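Local coordinates for protein putative hydrolase YdeN (Bacillus subtilis, PDB 1UXO) that probably acts as a serine hydrolase of the alpha/beta-hydrolase fold, with a predicted catalytic triad and a substrate that is not established, at residues Gln6-Ser17 and Val34-Leu45. The protein carries 2 engineered substitutions. Sequence-based numbering, arbitrary orientation.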
loop_
_atom_site.group_PDB
_atom_site.type_symbol
_atom_site.label_atom_id
_atom_site.label_comp_id
_atom_site.label_asym_id
_atom_site.label_seq_id
_atom_site.Cartn_x
_atom_site.Cartn_y
_atom_site.Cartn_z
ATOM N N GLN A 6 10.165 11.182 -2.136
ATOM C CA GLN A 6 9.011 11.384 -1.323
ATOM C C GLN A 6 8.346 10.037 -1.157
ATOM O O GLN A 6 8.133 9.320 -2.129
ATOM C CB GLN A 6 8.029 12.355 -2.019
ATOM C CG GLN A 6 6.663 12.439 -1.338
ATOM C CD GLN A 6 6.720 13.175 -0.021
ATOM O OE1 GLN A 6 7.348 14.212 0.046
ATOM N NE2 GLN A 6 6.107 12.628 1.025
ATOM N N VAL A 7 7.989 9.689 0.070
ATOM C CA VAL A 7 7.322 8.416 0.304
ATOM C C VAL A 7 5.996 8.778 0.927
ATOM O O VAL A 7 5.969 9.580 1.881
ATOM C CB VAL A 7 8.095 7.578 1.301
ATOM C CG1 VAL A 7 7.320 6.327 1.637
ATOM C CG2 VAL A 7 9.470 7.288 0.752
ATOM N N TYR A 8 4.913 8.241 0.404
ATOM C CA TYR A 8 3.594 8.396 1.024
ATOM C C TYR A 8 3.178 7.069 1.640
ATOM O O TYR A 8 3.391 6.007 1.033
ATOM C CB TYR A 8 2.544 8.867 0.024
ATOM C CG TYR A 8 2.657 10.313 -0.390
ATOM C CD1 TYR A 8 2.488 11.349 0.525
ATOM C CD2 TYR A 8 2.991 10.655 -1.686
ATOM C CE1 TYR A 8 2.559 12.700 0.100
ATOM C CE2 TYR A 8 3.064 11.946 -2.092
ATOM C CZ TYR A 8 2.900 12.965 -1.191
ATOM O OH TYR A 8 2.992 14.270 -1.629
ATOM N N ILE A 9 2.577 7.119 2.816
ATOM C CA ILE A 9 2.156 5.913 3.527
ATOM C C ILE A 9 0.648 5.977 3.720
ATOM O O ILE A 9 0.123 6.978 4.259
ATOM C CB ILE A 9 2.891 5.800 4.856
ATOM C CG1 ILE A 9 4.385 5.724 4.654
ATOM C CG2 ILE A 9 2.386 4.564 5.721
ATOM C CD1 ILE A 9 5.160 6.121 5.937
ATOM N N ILE A 10 -0.049 4.927 3.287
ATOM C CA ILE A 10 -1.526 4.917 3.272
ATOM C C ILE A 10 -2.072 3.702 4.035
ATOM O O ILE A 10 -1.780 2.537 3.718
ATOM C CB ILE A 10 -2.076 4.913 1.805
ATOM C CG1 ILE A 10 -1.487 6.030 0.974
ATOM C CG2 ILE A 10 -3.631 4.975 1.827
ATOM C CD1 ILE A 10 -0.247 5.729 0.214
ATOM N N HIS A 11 -2.921 3.988 5.013
ATOM C CA HIS A 11 -3.466 2.996 5.929
ATOM C C HIS A 11 -4.715 2.315 5.382
ATOM O O HIS A 11 -5.160 2.595 4.295
ATOM C CB HIS A 11 -3.800 3.668 7.280
ATOM C CG HIS A 11 -4.927 4.655 7.183
ATOM N ND1 HIS A 11 -6.237 4.276 6.989
ATOM C CD2 HIS A 11 -4.925 6.014 7.227
ATOM C CE1 HIS A 11 -7.002 5.366 6.919
ATOM N NE2 HIS A 11 -6.231 6.433 7.084
ATOM N N GLY A 12 -5.267 1.396 6.164
ATOM C CA GLY A 12 -6.437 0.610 5.781
ATOM C C GLY A 12 -7.673 0.977 6.585
ATOM O O GLY A 12 -7.786 2.070 7.176
ATOM N N TYR A 13 -8.612 0.040 6.587
ATOM C CA TYR A 13 -9.862 0.105 7.371
ATOM C C TYR A 13 -9.610 0.252 8.883
ATOM O O TYR A 13 -8.747 -0.430 9.483
ATOM C CB TYR A 13 -10.647 -1.160 7.065
ATOM C CG TYR A 13 -11.877 -1.376 7.891
ATOM C CD1 TYR A 13 -12.879 -0.429 7.945
ATOM C CD2 TYR A 13 -12.053 -2.569 8.600
ATOM C CE1 TYR A 13 -14.044 -0.643 8.739
ATOM C CE2 TYR A 13 -13.217 -2.783 9.388
ATOM C CZ TYR A 13 -14.196 -1.815 9.421
ATOM O OH TYR A 13 -15.325 -1.993 10.217
ATOM N N ARG A 14 -10.333 1.180 9.486
ATOM C CA ARG A 14 -10.325 1.389 10.905
ATOM C C ARG A 14 -8.958 1.705 11.389
ATOM O O ARG A 14 -8.501 1.094 12.372
ATOM C CB ARG A 14 -10.726 0.108 11.652
ATOM C CG ARG A 14 -12.177 -0.100 11.850
ATOM C CD ARG A 14 -12.468 -0.776 13.182
ATOM N NE ARG A 14 -11.496 -1.835 13.465
ATOM C CZ ARG A 14 -11.698 -2.825 14.332
ATOM N NH1 ARG A 14 -12.855 -2.931 15.020
ATOM N NH2 ARG A 14 -10.744 -3.724 14.494
ATOM N N ALA A 15 -8.248 2.547 10.660
ATOM C CA ALA A 15 -6.942 2.957 11.076
ATOM C C ALA A 15 -6.768 4.426 10.736
ATOM O O ALA A 15 -7.538 4.962 9.965
ATOM C CB ALA A 15 -5.880 2.114 10.398
ATOM N N SER A 16 -5.716 5.029 11.294
ATOM C CA SER A 16 -5.242 6.365 10.944
ATOM C C SER A 16 -3.721 6.402 11.025
ATOM O O SER A 16 -3.053 5.391 11.322
ATOM C CB SER A 16 -5.814 7.438 11.915
ATOM O OG SER A 16 -5.167 7.384 13.199
ATOM N N SER A 17 -3.171 7.587 10.795
ATOM C CA SER A 17 -1.741 7.779 10.660
ATOM C C SER A 17 -0.982 7.454 11.930
ATOM O O SER A 17 0.237 7.289 11.892
ATOM C CB SER A 17 -1.476 9.223 10.236
ATOM O OG SER A 17 -1.902 10.107 11.266
ATOM N N VAL A 34 15.189 10.957 4.366
ATOM C CA VAL A 34 14.103 10.737 3.399
ATOM C C VAL A 34 12.757 11.187 3.963
ATOM O O VAL A 34 12.346 10.785 5.079
ATOM C CB VAL A 34 14.012 9.269 2.978
ATOM C CG1 VAL A 34 12.821 9.022 2.015
ATOM C CG2 VAL A 34 15.361 8.765 2.365
ATOM N N GLN A 35 12.086 12.024 3.168
ATOM C CA GLN A 35 10.831 12.625 3.521
ATOM C C GLN A 35 9.716 11.592 3.289
ATOM O O GLN A 35 9.584 11.059 2.208
ATOM C CB GLN A 35 10.598 13.898 2.652
ATOM C CG GLN A 35 9.296 14.657 2.969
ATOM C CD GLN A 35 9.209 15.046 4.406
ATOM O OE1 GLN A 35 10.221 15.453 5.007
ATOM N NE2 GLN A 35 8.045 14.874 4.995
ATOM N N ALA A 36 8.954 11.330 4.336
ATOM C CA ALA A 36 7.788 10.430 4.325
ATOM C C ALA A 36 6.635 11.138 5.004
ATOM O O ALA A 36 6.817 11.847 5.995
ATOM C CB ALA A 36 8.097 9.174 5.045
ATOM N N ASP A 37 5.467 10.997 4.406
ATOM C CA ASP A 37 4.211 11.561 4.909
ATOM C C ASP A 37 3.149 10.470 4.964
ATOM O O ASP A 37 2.918 9.782 3.989
ATOM C CB ASP A 37 3.783 12.734 4.044
ATOM C CG ASP A 37 4.800 13.887 4.149
ATOM O OD1 ASP A 37 4.727 14.655 5.146
ATOM O OD2 ASP A 37 5.772 14.025 3.361
ATOM N N ILE A 38 2.575 10.270 6.148
ATOM C CA ILE A 38 1.498 9.356 6.344
ATOM C C ILE A 38 0.176 10.058 6.026
ATOM O O ILE A 38 -0.161 11.061 6.660
ATOM C CB ILE A 38 1.471 8.811 7.784
ATOM C CG1 ILE A 38 2.865 8.298 8.262
ATOM C CG2 ILE A 38 0.402 7.726 7.845
ATOM C CD1 ILE A 38 3.040 8.272 9.729
ATOM N N LEU A 39 -0.580 9.507 5.095
ATOM C CA LEU A 39 -1.809 10.136 4.647
ATOM C C LEU A 39 -2.985 9.530 5.367
ATOM O O LEU A 39 -3.180 8.290 5.302
ATOM C CB LEU A 39 -1.998 9.898 3.158
ATOM C CG LEU A 39 -0.928 10.491 2.278
ATOM C CD1 LEU A 39 -1.332 10.339 0.812
ATOM C CD2 LEU A 39 -0.667 11.933 2.603
ATOM N N ASN A 40 -3.870 10.357 5.873
ATOM C CA ASN A 40 -5.109 9.884 6.436
ATOM C C ASN A 40 -6.194 9.889 5.383
ATOM O O ASN A 40 -6.282 10.820 4.560
ATOM C CB ASN A 40 -5.532 10.751 7.604
ATOM C CG ASN A 40 -4.683 10.540 8.811
ATOM O OD1 ASN A 40 -4.691 9.433 9.367
ATOM N ND2 ASN A 40 -3.939 11.574 9.239
HETATM N N MSE A 41 -7.027 8.852 5.410
HETATM C CA MSE A 41 -8.188 8.766 4.534
HETATM C C MSE A 41 -9.474 9.153 5.281
HETATM O O MSE A 41 -9.573 8.961 6.497
HETATM C CB MSE A 41 -8.310 7.355 3.976
HETATM C CG MSE A 41 -7.106 6.929 3.170
HETATM SE SE MSE A 41 -6.986 7.794 1.385
HETATM C CE MSE A 41 -5.345 8.963 1.725
ATOM N N PRO A 42 -10.474 9.664 4.571
ATOM C CA PRO A 42 -11.741 10.024 5.233
ATOM C C PRO A 42 -12.550 8.822 5.701
ATOM O O PRO A 42 -12.606 7.801 5.068
ATOM C CB PRO A 42 -12.490 10.830 4.173
ATOM C CG PRO A 42 -11.858 10.523 2.915
ATOM C CD PRO A 42 -10.475 9.986 3.146
ATOM N N ASN A 43 -13.225 9.025 6.824
ATOM C CA ASN A 43 -14.180 8.089 7.366
ATOM C C ASN A 43 -13.638 6.664 7.422
ATOM O O ASN A 43 -14.176 5.789 6.790
ATOM C CB ASN A 43 -15.427 8.187 6.520
ATOM C CG ASN A 43 -16.251 9.477 6.834
ATOM O OD1 ASN A 43 -16.309 9.925 7.972
ATOM N ND2 ASN A 43 -16.723 10.149 5.779
ATOM N N PRO A 44 -12.547 6.428 8.157
ATOM C CA PRO A 44 -11.907 5.109 8.165
ATOM C C PRO A 44 -12.826 4.007 8.744
ATOM O O PRO A 44 -12.629 2.832 8.446
ATOM C CB PRO A 44 -10.635 5.344 8.993
ATOM C CG PRO A 44 -10.979 6.488 9.872
ATOM C CD PRO A 44 -11.827 7.386 9.002
ATOM N N LEU A 45 -13.854 4.373 9.514
ATOM C CA LEU A 45 -14.819 3.340 9.986
ATOM C C LEU A 45 -15.902 2.925 8.981
ATOM O O LEU A 45 -16.494 1.843 9.121
ATOM C CB LEU A 45 -15.486 3.769 11.280
ATOM C CG LEU A 45 -14.598 4.061 12.485
ATOM C CD1 LEU A 45 -15.522 4.535 13.628
ATOM C CD2 LEU A 45 -13.827 2.861 12.917
HETATM O O HOH W 1 6.721 16.212 1.854
HETATM O O HOH W 2 -8.007 8.085 8.801
#
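Val7 and Ile9 pair in parallel with strand 35-39, the axes of strands 6-10 and 35-39 approaching to 4.6 Å and lying 23° apart; Val7 N and Ile9 N donate to Gln35 O and Asp37 O, and Asp37 N and Leu39 N return bonds to Val7 O and Ile9 O. On one face of the pair Gln6 bends at chi2 and sets NE2 2.7 Å from Asp37 OD2, on its anti lone pair; Gln35 NE2 reaches the same oxygen on the syn side, out of the carboxylate plane, and a water donates to both Asp37 OD2 and Gln6 OE1. Leu39 CD2 packs obliquely on Tyr8 CD1 at 3.8 Å. On the other face Ile9 CD1 meets Ile38 CG1. Beyond the strands His11 takes over: chi1 of 67° places CG between backbone N and carbonyl carbon, ND1 donates to Gly12 O in the ring plane, and NE2 accepts from Met41 N (3.0 Å), tilted 33° from that plane. A leucine in its place would probably leave Met41 N without this acceptor and the Gly12 turn less firmly held. Asn40 OD1 accepts from Ser17 N at 2.8 Å, while Arg14 N, in a type II turn, donates to Pro44 O. The Tyr13 side chain lies about 6 Å from that of Ser73, a predicted charge-relay residue. In this first beta-alpha-beta crossover helix 22-31 packs on Ile9, Ala36 and Ile38, helix 49-57 on Met41, and strand 67-72 flanks strand 6-10, leaving strand 35-39 at one sheet edge.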